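PDB 4DXF: staphylococcal enterotoxin-like toxin from Staphylococcus aureus, which binds carbohydrate and, like other staphylococcal superantigen-like proteins, probably targets glycans of the host through an OB-fold and beta-grasp architecture. Local coordinates for residues A109-T114 and I199-K204; K144-L149 and G162-K167; R45-V50 and K66-G71. All blocks are in the same frame, centred on the assembly; numbering follows the deposited sequence.

Interaction 1: A109-T114 and I199-K204; sequences AGVRIT and IEVNIK
Val111 and Ile113 pack against Ile199 and Val201 on one face of the central parallel strand pair of the beta-grasp domain, where 109-114 runs beside 199-203 with their directions 14° apart. Five backbone hydrogen bonds join them in the parallel pattern: Ile199 N to Gly110 O, Arg112 N to Ile199 O, Val201 N to Arg112 O, Thr114 N to Val201 O (2.9 Å), and Ile203 N to Thr114 O. On the buried face the CB of Val111 carries two methyls; CG2, beside the backbone N, meets Ile199 CB at 4.0 Å and Ile199 CD1 at 4.1 Å, whereas CG1, anti to that N (chi1 178°), reaches Val201 CG2 at 4.2 Å. One valine thus touches two successive residues of its neighbour on this face. Ile113 lies side by side with Val201, CG1 to CB 4.0 Å. Beta-branched residues suit extended backbone and give the face a compact hydrocarbon surface, which Leu145 and Leu149 of helix 138-153 meet. Arg112, Thr114, Glu200 and Asn202 occupy the other, polar face, with Glu200 salt-bridged to Lys167. There, one water bonds Thr114 OG1 at 2.8 Å and donates to Val201 O at 2.9 Å.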
loop_
_atom_site.group_PDB
_atom_site.type_symbol
_atom_site.label_atom_id
_atom_site.label_comp_id
_atom_site.label_asym_id
_atom_site.label_seq_id
_atom_site.Cartn_x
_atom_site.Cartn_y
_atom_site.Cartn_z
ATOM N N ALA A 109 15.435 1.544 4.630
ATOM C CA ALA A 109 15.688 2.270 3.392
ATOM C C ALA A 109 15.550 3.783 3.760
ATOM O O ALA A 109 14.559 4.139 4.422
ATOM C CB ALA A 109 14.653 1.854 2.339
ATOM N N GLY A 110 16.531 4.623 3.388
ATOM C CA GLY A 110 16.450 6.085 3.702
ATOM C C GLY A 110 15.375 6.750 2.855
ATOM O O GLY A 110 15.173 6.368 1.713
ATOM N N VAL A 111 14.680 7.725 3.438
ATOM C CA VAL A 111 13.594 8.466 2.751
ATOM C C VAL A 111 14.082 9.906 2.687
ATOM O O VAL A 111 14.595 10.425 3.685
ATOM C CB VAL A 111 12.341 8.379 3.491
ATOM C CG1 VAL A 111 11.261 9.200 2.792
ATOM C CG2 VAL A 111 11.896 6.901 3.613
ATOM N N ARG A 112 13.985 10.526 1.513
ATOM C CA ARG A 112 14.428 11.932 1.376
ATOM C C ARG A 112 13.204 12.654 0.840
ATOM O O ARG A 112 12.682 12.242 -0.220
ATOM C CB ARG A 112 15.548 12.012 0.319
ATOM C CG ARG A 112 16.841 11.169 0.651
ATOM C CD ARG A 112 17.694 10.886 -0.606
ATOM N NE ARG A 112 19.011 10.337 -0.248
ATOM C CZ ARG A 112 19.861 10.927 0.609
ATOM N NH1 ARG A 112 19.526 12.070 1.213
ATOM N NH2 ARG A 112 21.040 10.370 0.887
ATOM N N ILE A 113 12.816 13.753 1.514
ATOM C CA ILE A 113 11.549 14.447 1.253
ATOM C C ILE A 113 11.838 15.872 0.855
ATOM O O ILE A 113 12.536 16.555 1.600
ATOM C CB ILE A 113 10.667 14.445 2.462
ATOM C CG1 ILE A 113 10.385 12.956 2.789
ATOM C CG2 ILE A 113 9.307 15.211 2.159
ATOM C CD1 ILE A 113 10.028 12.669 4.256
ATOM N N THR A 114 11.349 16.270 -0.318
ATOM C CA THR A 114 11.532 17.663 -0.683
ATOM C C THR A 114 10.118 18.196 -0.808
ATOM O O THR A 114 9.292 17.579 -1.512
ATOM C CB THR A 114 12.297 17.868 -2.023
ATOM O OG1 THR A 114 13.593 17.237 -2.058
ATOM C CG2 THR A 114 12.495 19.381 -2.337
ATOM N N ILE A 199 14.184 5.876 -0.978
ATOM C CA ILE A 199 12.865 6.324 -1.346
ATOM C C ILE A 199 13.018 7.849 -1.481
ATOM O O ILE A 199 13.612 8.458 -0.583
ATOM C CB ILE A 199 11.869 5.952 -0.261
ATOM C CG1 ILE A 199 11.771 4.435 -0.152
ATOM C CG2 ILE A 199 10.478 6.552 -0.581
ATOM C CD1 ILE A 199 10.917 3.987 0.932
ATOM N N GLU A 200 12.518 8.392 -2.580
ATOM C CA GLU A 200 12.567 9.853 -2.877
ATOM C C GLU A 200 11.149 10.428 -2.955
ATOM O O GLU A 200 10.273 9.894 -3.646
ATOM C CB GLU A 200 13.400 10.121 -4.140
ATOM C CG GLU A 200 14.977 10.045 -3.964
ATOM C CD GLU A 200 15.752 9.799 -5.301
ATOM O OE1 GLU A 200 15.127 9.751 -6.408
ATOM O OE2 GLU A 200 17.002 9.643 -5.239
ATOM N N VAL A 201 10.866 11.500 -2.205
ATOM C CA VAL A 201 9.473 11.975 -2.144
ATOM C C VAL A 201 9.572 13.455 -2.562
ATOM O O VAL A 201 10.465 14.142 -2.060
ATOM C CB VAL A 201 8.900 11.892 -0.723
ATOM C CG1 VAL A 201 7.508 12.508 -0.633
ATOM C CG2 VAL A 201 8.750 10.397 -0.294
ATOM N N ASN A 202 8.703 13.885 -3.475
ATOM C CA ASN A 202 8.723 15.289 -3.864
ATOM C C ASN A 202 7.305 15.814 -3.777
ATOM O O ASN A 202 6.370 15.220 -4.316
ATOM C CB ASN A 202 9.390 15.465 -5.230
ATOM C CG ASN A 202 9.632 16.920 -5.541
ATOM O OD1 ASN A 202 10.329 17.615 -4.805
ATOM N ND2 ASN A 202 8.982 17.404 -6.555
ATOM N N ILE A 203 7.079 16.904 -3.032
ATOM C CA ILE A 203 5.671 17.268 -2.767
ATOM C C ILE A 203 5.555 18.711 -3.186
ATOM O O ILE A 203 6.453 19.481 -2.857
ATOM C CB ILE A 203 5.372 17.149 -1.268
ATOM C CG1 ILE A 203 5.320 15.675 -0.811
ATOM C CG2 ILE A 203 4.033 17.784 -0.837
ATOM C CD1 ILE A 203 5.331 15.694 0.707
ATOM N N LYS A 204 4.448 19.041 -3.856
ATOM C CA LYS A 204 4.249 20.453 -4.259
ATOM C C LYS A 204 2.797 20.834 -4.425
ATOM O O LYS A 204 1.882 19.987 -4.254
ATOM C CB LYS A 204 5.099 20.814 -5.494
ATOM C CG LYS A 204 4.689 20.217 -6.810
ATOM C CD LYS A 204 5.746 20.579 -7.838
ATOM C CE LYS A 204 6.890 19.555 -7.851
ATOM N NZ LYS A 204 6.415 18.117 -8.134
ATOM O OXT LYS A 204 2.508 22.033 -4.684
HETATM O O HOH W 1 13.368 14.458 -2.318
#

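Interaction 2: K144-L149 and G162-K167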
loop_
_atom_site.group_PDB
_atom_site.type_symbol
_atom_site.label_atom_id
_atom_site.label_comp_id
_atom_site.label_asym_id
_atom_site.label_seq_id
_atom_site.Cartn_x
_atom_site.Cartn_y
_atom_site.Cartn_z
ATOM N N LYS A 144 1.472 3.246 3.709
ATOM C CA LYS A 144 2.244 3.667 4.844
ATOM C C LYS A 144 3.032 4.943 4.611
ATOM O O LYS A 144 3.159 5.768 5.542
ATOM C CB LYS A 144 3.201 2.561 5.202
ATOM C CG LYS A 144 2.408 1.436 5.848
ATOM C CD LYS A 144 3.354 0.239 6.320
ATOM C CE LYS A 144 2.533 -0.651 7.310
ATOM N NZ LYS A 144 3.435 -1.787 7.753
ATOM N N LEU A 145 3.609 5.099 3.406
ATOM C CA LEU A 145 4.424 6.272 3.104
ATOM C C LEU A 145 3.484 7.500 3.067
ATOM O O LEU A 145 3.803 8.508 3.715
ATOM C CB LEU A 145 5.197 6.053 1.819
ATOM C CG LEU A 145 6.499 5.168 1.929
ATOM C CD1 LEU A 145 6.984 4.791 0.595
ATOM C CD2 LEU A 145 7.576 5.996 2.683
ATOM N N ARG A 146 2.303 7.393 2.416
ATOM C CA ARG A 146 1.421 8.624 2.416
ATOM C C ARG A 146 0.948 8.989 3.814
ATOM O O ARG A 146 0.956 10.161 4.187
ATOM C CB ARG A 146 0.237 8.443 1.468
ATOM C CG ARG A 146 0.723 8.325 0.058
ATOM C CD ARG A 146 -0.445 8.674 -0.935
ATOM N NE ARG A 146 -0.294 7.930 -2.172
ATOM C CZ ARG A 146 -0.878 8.213 -3.330
ATOM N NH1 ARG A 146 -1.622 9.343 -3.465
ATOM N NH2 ARG A 146 -0.711 7.355 -4.313
ATOM N N LYS A 147 0.528 7.998 4.635
ATOM C CA LYS A 147 0.135 8.251 5.965
ATOM C C LYS A 147 1.214 8.982 6.710
ATOM O O LYS A 147 0.894 9.985 7.383
ATOM C CB LYS A 147 -0.218 6.941 6.717
ATOM C CG LYS A 147 -0.701 7.202 8.121
ATOM C CD LYS A 147 -1.153 5.906 8.845
ATOM C CE LYS A 147 -2.638 5.643 8.564
ATOM N NZ LYS A 147 -3.113 4.403 9.240
ATOM N N GLN A 148 2.441 8.488 6.661
ATOM C CA GLN A 148 3.574 9.160 7.300
ATOM C C GLN A 148 3.726 10.617 6.821
ATOM O O GLN A 148 4.012 11.546 7.629
ATOM C CB GLN A 148 4.844 8.414 7.017
ATOM C CG GLN A 148 6.074 9.082 7.684
ATOM C CD GLN A 148 7.384 8.518 7.146
ATOM O OE1 GLN A 148 7.487 7.320 6.879
ATOM N NE2 GLN A 148 8.401 9.380 6.988
ATOM N N LEU A 149 3.510 10.830 5.539
ATOM C CA LEU A 149 3.734 12.188 4.977
ATOM C C LEU A 149 2.655 13.127 5.393
ATOM O O LEU A 149 2.931 14.366 5.556
ATOM C CB LEU A 149 3.824 12.115 3.425
ATOM C CG LEU A 149 5.066 11.438 2.822
ATOM C CD1 LEU A 149 4.862 11.236 1.354
ATOM C CD2 LEU A 149 6.399 12.174 3.101
ATOM N N GLY A 162 2.684 15.714 -6.349
ATOM C CA GLY A 162 4.100 15.334 -6.460
ATOM C C GLY A 162 4.136 13.802 -6.523
ATOM O O GLY A 162 3.214 13.186 -7.060
ATOM N N LYS A 163 5.185 13.239 -5.987
ATOM C CA LYS A 163 5.379 11.757 -6.180
ATOM C C LYS A 163 6.241 11.118 -5.116
ATOM O O LYS A 163 7.127 11.747 -4.531
ATOM C CB LYS A 163 5.960 11.483 -7.553
ATOM C CG LYS A 163 7.352 12.009 -7.742
ATOM C CD LYS A 163 7.772 11.940 -9.239
ATOM C CE LYS A 163 9.250 12.325 -9.433
ATOM N NZ LYS A 163 9.691 13.566 -8.728
ATOM N N ILE A 164 5.960 9.815 -4.887
ATOM C CA ILE A 164 6.912 9.003 -4.175
ATOM C C ILE A 164 7.608 8.027 -5.187
ATOM O O ILE A 164 6.923 7.453 -6.080
ATOM C CB ILE A 164 6.158 8.156 -3.185
ATOM C CG1 ILE A 164 5.535 8.970 -2.034
ATOM C CG2 ILE A 164 7.111 7.028 -2.669
ATOM C CD1 ILE A 164 4.298 8.225 -1.569
ATOM N N VAL A 165 8.920 7.886 -5.091
ATOM C CA VAL A 165 9.652 6.986 -5.956
ATOM C C VAL A 165 10.474 6.020 -5.100
ATOM O O VAL A 165 11.329 6.429 -4.263
ATOM C CB VAL A 165 10.592 7.734 -7.003
ATOM C CG1 VAL A 165 11.371 6.735 -7.987
ATOM C CG2 VAL A 165 9.834 8.876 -7.759
ATOM N N ILE A 166 10.216 4.737 -5.363
ATOM C CA ILE A 166 10.911 3.667 -4.637
ATOM C C ILE A 166 12.037 3.219 -5.533
ATOM O O ILE A 166 11.796 2.742 -6.647
ATOM C CB ILE A 166 9.967 2.458 -4.378
ATOM C CG1 ILE A 166 8.601 2.809 -3.778
ATOM C CG2 ILE A 166 10.665 1.320 -3.520
ATOM C CD1 ILE A 166 8.607 3.489 -2.369
ATOM N N LYS A 167 13.273 3.388 -5.084
ATOM C CA LYS A 167 14.412 3.080 -5.934
ATOM C C LYS A 167 14.957 1.737 -5.528
ATOM O O LYS A 167 15.295 1.561 -4.381
ATOM C CB LYS A 167 15.524 4.147 -5.834
ATOM C CG LYS A 167 14.972 5.498 -6.413
ATOM C CD LYS A 167 15.976 6.636 -6.306
ATOM C CE LYS A 167 16.533 7.013 -7.670
ATOM N NZ LYS A 167 17.888 7.620 -7.477
#
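Leu145 CD1 meets Ile166 CD1 at 3.6 Å and Ile164 CG2 at 4.0 Å, so one leucine methyl touches two isoleucines that are two residues apart on the strand. This is the helix-on-sheet core of the beta-grasp domain, in which helix 144-149 crosses strand 162-167 at 132°, with their axes 10.5 Å apart at the closest approach. No hydrogen bond spans the contact; it is made by hydrocarbon alone. Ile164 is the common partner of three helix residues and divides its branches among them. While CG2 takes Leu145, CG1 meets Leu149 CD1 at 4.1 Å, and CD1 lies 3.9 Å from Arg146 CG and 4.1 Å from Leu145 CB. The chain of Ile164 is turned with CG1 anti to the carbonyl carbon (chi1 -69°), which places CG2 and CG1 on separate leucines. Leu149 and Ile164 pass alongside each other, pointing oppositely, and touch along their flanks. Branched aliphatic residues suit such a surface because their methyls can touch several opposing side chains at once.

Arg146 contributes its aliphatic stem, while its guanidinium group serves elsewhere: NH2 forms a salt bridge with Asp142, one turn earlier, and NH1 bonds Tyr156 OH and Lys180 O. These bonds probably help hold the stem beside Ile164. Farther out, Phe129 of strand 122-131 touches Leu145, Phe176 of strand 173-177 touches Ile164, and Val201 of strand 196-203 touches both Leu149 and Ile164. The helix lies across the five-stranded sheet, in which strand 162-168 runs between 196-203 and 173-177.

Interaction 3: R45-V50 and K66-G71; sequences RFMNVV and KKYGEG
A Met-aromatic contact, joined to an arginine-carbonyl bond, ties strand 46-49 of the OB-fold domain to the loop that follows helix 64-67. Met47 sends its CE methyl over one face of the Tyr68 ring, 3.8 Å from the ring centroid and 17° off the normal, a CH-pi contact whose nearest ring atom is CD1 at 3.7 Å. The sulfur lies farther above the same face, SD to centroid 5.3 Å. The extended chain of Met47, with CG anti to the backbone N (chi1 178°), carries the thioether out before its end bends onto the ring; a long, unbranched residue suits this span, and the flat tyrosine offers the methyl a broad pi face. The opposite face of the ring lies against Lys67 CG.

Arg45 reaches the same residue through the backbone: NH2 donates to Tyr68 O at 2.7 Å, nearly straight at 166° and on a lone pair of the carbonyl. A weak second bond comes from NH1, 3.4 Å from Tyr68 O. With several N-H donors on a long stem, the arginine also salt-bridges Asp65 of the helix through NH1. Around the pair, Ile37 of strand 33-37 and Ile97 of strand 92-99 touch both Met47 and Tyr68, packing the loop onto the sheet.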
loop_
_atom_site.group_PDB
_atom_site.type_symbol
_atom_site.label_atom_id
_atom_site.label_comp_id
_atom_site.label_asym_id
_atom_site.label_seq_id
_atom_site.Cartn_x
_atom_site.Cartn_y
_atom_site.Cartn_z
ATOM N N ARG A 45 -13.214 -11.807 -8.340
ATOM C CA ARG A 45 -12.969 -12.877 -7.407
ATOM C C ARG A 45 -12.271 -12.326 -6.156
ATOM O O ARG A 45 -11.673 -11.221 -6.190
ATOM C CB ARG A 45 -12.072 -13.882 -8.115
ATOM C CG ARG A 45 -12.884 -14.604 -9.255
ATOM C CD ARG A 45 -11.963 -15.349 -10.112
ATOM N NE ARG A 45 -11.239 -16.438 -9.436
ATOM C CZ ARG A 45 -9.905 -16.506 -9.299
ATOM N NH1 ARG A 45 -9.088 -15.523 -9.729
ATOM N NH2 ARG A 45 -9.365 -17.562 -8.690
ATOM N N PHE A 46 -12.376 -13.113 -5.086
ATOM C CA PHE A 46 -11.919 -12.733 -3.745
ATOM C C PHE A 46 -11.082 -13.859 -3.178
ATOM O O PHE A 46 -11.309 -15.026 -3.470
ATOM C CB PHE A 46 -13.045 -12.422 -2.798
ATOM C CG PHE A 46 -13.904 -11.233 -3.246
ATOM C CD1 PHE A 46 -13.474 -9.934 -3.030
ATOM C CD2 PHE A 46 -15.108 -11.448 -3.905
ATOM C CE1 PHE A 46 -14.227 -8.810 -3.463
ATOM C CE2 PHE A 46 -15.879 -10.341 -4.356
ATOM C CZ PHE A 46 -15.435 -9.037 -4.115
ATOM N N MET A 47 -10.076 -13.471 -2.427
ATOM C CA MET A 47 -9.360 -14.400 -1.532
ATOM C C MET A 47 -9.913 -14.167 -0.123
ATOM O O MET A 47 -9.854 -13.040 0.418
ATOM C CB MET A 47 -7.820 -14.143 -1.598
ATOM C CG MET A 47 -7.078 -15.124 -0.572
ATOM S SD MET A 47 -5.352 -14.973 -0.588
ATOM C CE MET A 47 -4.860 -15.688 -2.093
ATOM N N ASN A 48 -10.436 -15.221 0.509
ATOM C CA ASN A 48 -10.982 -15.132 1.861
ATOM C C ASN A 48 -9.843 -15.433 2.861
ATOM O O ASN A 48 -9.143 -16.434 2.722
ATOM C CB ASN A 48 -12.112 -16.157 2.050
ATOM C CG ASN A 48 -13.347 -15.798 1.234
ATOM O OD1 ASN A 48 -14.113 -14.895 1.614
ATOM N ND2 ASN A 48 -13.443 -16.380 0.064
ATOM N N VAL A 49 -9.666 -14.566 3.829
ATOM C CA VAL A 49 -8.730 -14.803 4.947
ATOM C C VAL A 49 -9.457 -14.715 6.259
ATOM O O VAL A 49 -10.315 -13.824 6.494
ATOM C CB VAL A 49 -7.625 -13.778 4.950
ATOM C CG1 VAL A 49 -6.562 -14.153 6.030
ATOM C CG2 VAL A 49 -7.040 -13.719 3.634
ATOM N N VAL A 50 -9.138 -15.635 7.202
ATOM C CA VAL A 50 -9.950 -15.691 8.364
ATOM C C VAL A 50 -8.995 -15.698 9.588
ATOM O O VAL A 50 -8.684 -16.739 10.157
ATOM C CB VAL A 50 -10.864 -16.989 8.367
ATOM C CG1 VAL A 50 -11.790 -16.962 9.570
ATOM C CG2 VAL A 50 -11.689 -17.099 7.052
ATOM N N LYS A 66 -5.037 -13.880 -12.165
ATOM C CA LYS A 66 -4.439 -15.080 -12.816
ATOM C C LYS A 66 -3.506 -15.796 -11.876
ATOM O O LYS A 66 -3.253 -16.989 -12.044
ATOM C CB LYS A 66 -3.609 -14.718 -14.058
ATOM C CG LYS A 66 -4.395 -14.468 -15.340
ATOM C CD LYS A 66 -3.473 -13.762 -16.373
ATOM C CE LYS A 66 -4.161 -13.443 -17.714
ATOM N NZ LYS A 66 -5.442 -12.732 -17.479
ATOM N N LYS A 67 -2.974 -15.070 -10.893
ATOM C CA LYS A 67 -1.952 -15.603 -10.013
ATOM C C LYS A 67 -2.540 -16.655 -9.080
ATOM O O LYS A 67 -1.882 -17.657 -8.783
ATOM C CB LYS A 67 -1.362 -14.457 -9.169
ATOM C CG LYS A 67 -0.137 -14.849 -8.324
ATOM C CD LYS A 67 0.521 -13.591 -7.710
ATOM C CE LYS A 67 1.679 -13.936 -6.792
ATOM N NZ LYS A 67 2.483 -12.684 -6.395
ATOM N N TYR A 68 -3.759 -16.428 -8.601
ATOM C CA TYR A 68 -4.389 -17.323 -7.607
ATOM C C TYR A 68 -5.669 -18.022 -8.096
ATOM O O TYR A 68 -6.739 -17.397 -8.134
ATOM C CB TYR A 68 -4.746 -16.596 -6.306
ATOM C CG TYR A 68 -3.581 -15.920 -5.668
ATOM C CD1 TYR A 68 -2.668 -16.638 -4.908
ATOM C CD2 TYR A 68 -3.413 -14.539 -5.809
ATOM C CE1 TYR A 68 -1.556 -15.973 -4.294
ATOM C CE2 TYR A 68 -2.308 -13.890 -5.263
ATOM C CZ TYR A 68 -1.416 -14.606 -4.456
ATOM O OH TYR A 68 -0.315 -13.964 -3.896
ATOM N N GLY A 69 -5.558 -19.324 -8.397
ATOM C CA GLY A 69 -6.718 -20.122 -8.804
ATOM C C GLY A 69 -7.636 -20.540 -7.679
ATOM O O GLY A 69 -7.327 -20.335 -6.499
ATOM N N GLU A 70 -8.777 -21.145 -8.028
ATOM C CA GLU A 70 -9.721 -21.621 -7.058
ATOM C C GLU A 70 -9.037 -22.553 -6.048
ATOM O O GLU A 70 -8.200 -23.321 -6.439
ATOM C CB GLU A 70 -10.843 -22.415 -7.783
ATOM C CG GLU A 70 -11.863 -22.979 -6.804
ATOM C CD GLU A 70 -13.013 -23.728 -7.461
ATOM O OE1 GLU A 70 -13.055 -24.971 -7.346
ATOM O OE2 GLU A 70 -13.866 -23.091 -8.093
ATOM N N GLY A 71 -9.389 -22.458 -4.772
ATOM C CA GLY A 71 -8.892 -23.397 -3.771
ATOM C C GLY A 71 -8.085 -22.701 -2.686
ATOM O O GLY A 71 -8.316 -21.508 -2.375
#

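Interactions 1 and 2 build one core: strands 196-203 and 162-168 are neighbours in the same sheet, interaction 2 is nested within the loop closed by interaction 1, and Val201 CG1 packs 3.5 Å from Leu149 CD1. Their chemistry differs, since interaction 1 combines backbone hydrogen bonds with an apolar face turned to the helix and a polar, more exposed one, whereas interaction 2 is wholly buried and apolar. Interaction 3 belongs to the other domain, its centre about 35 Å from that of interaction 1 and 29 Å from that of interaction 2. Partly buried, it is a more peripheral contact of mixed polar and aromatic chemistry, between a strand and a loop.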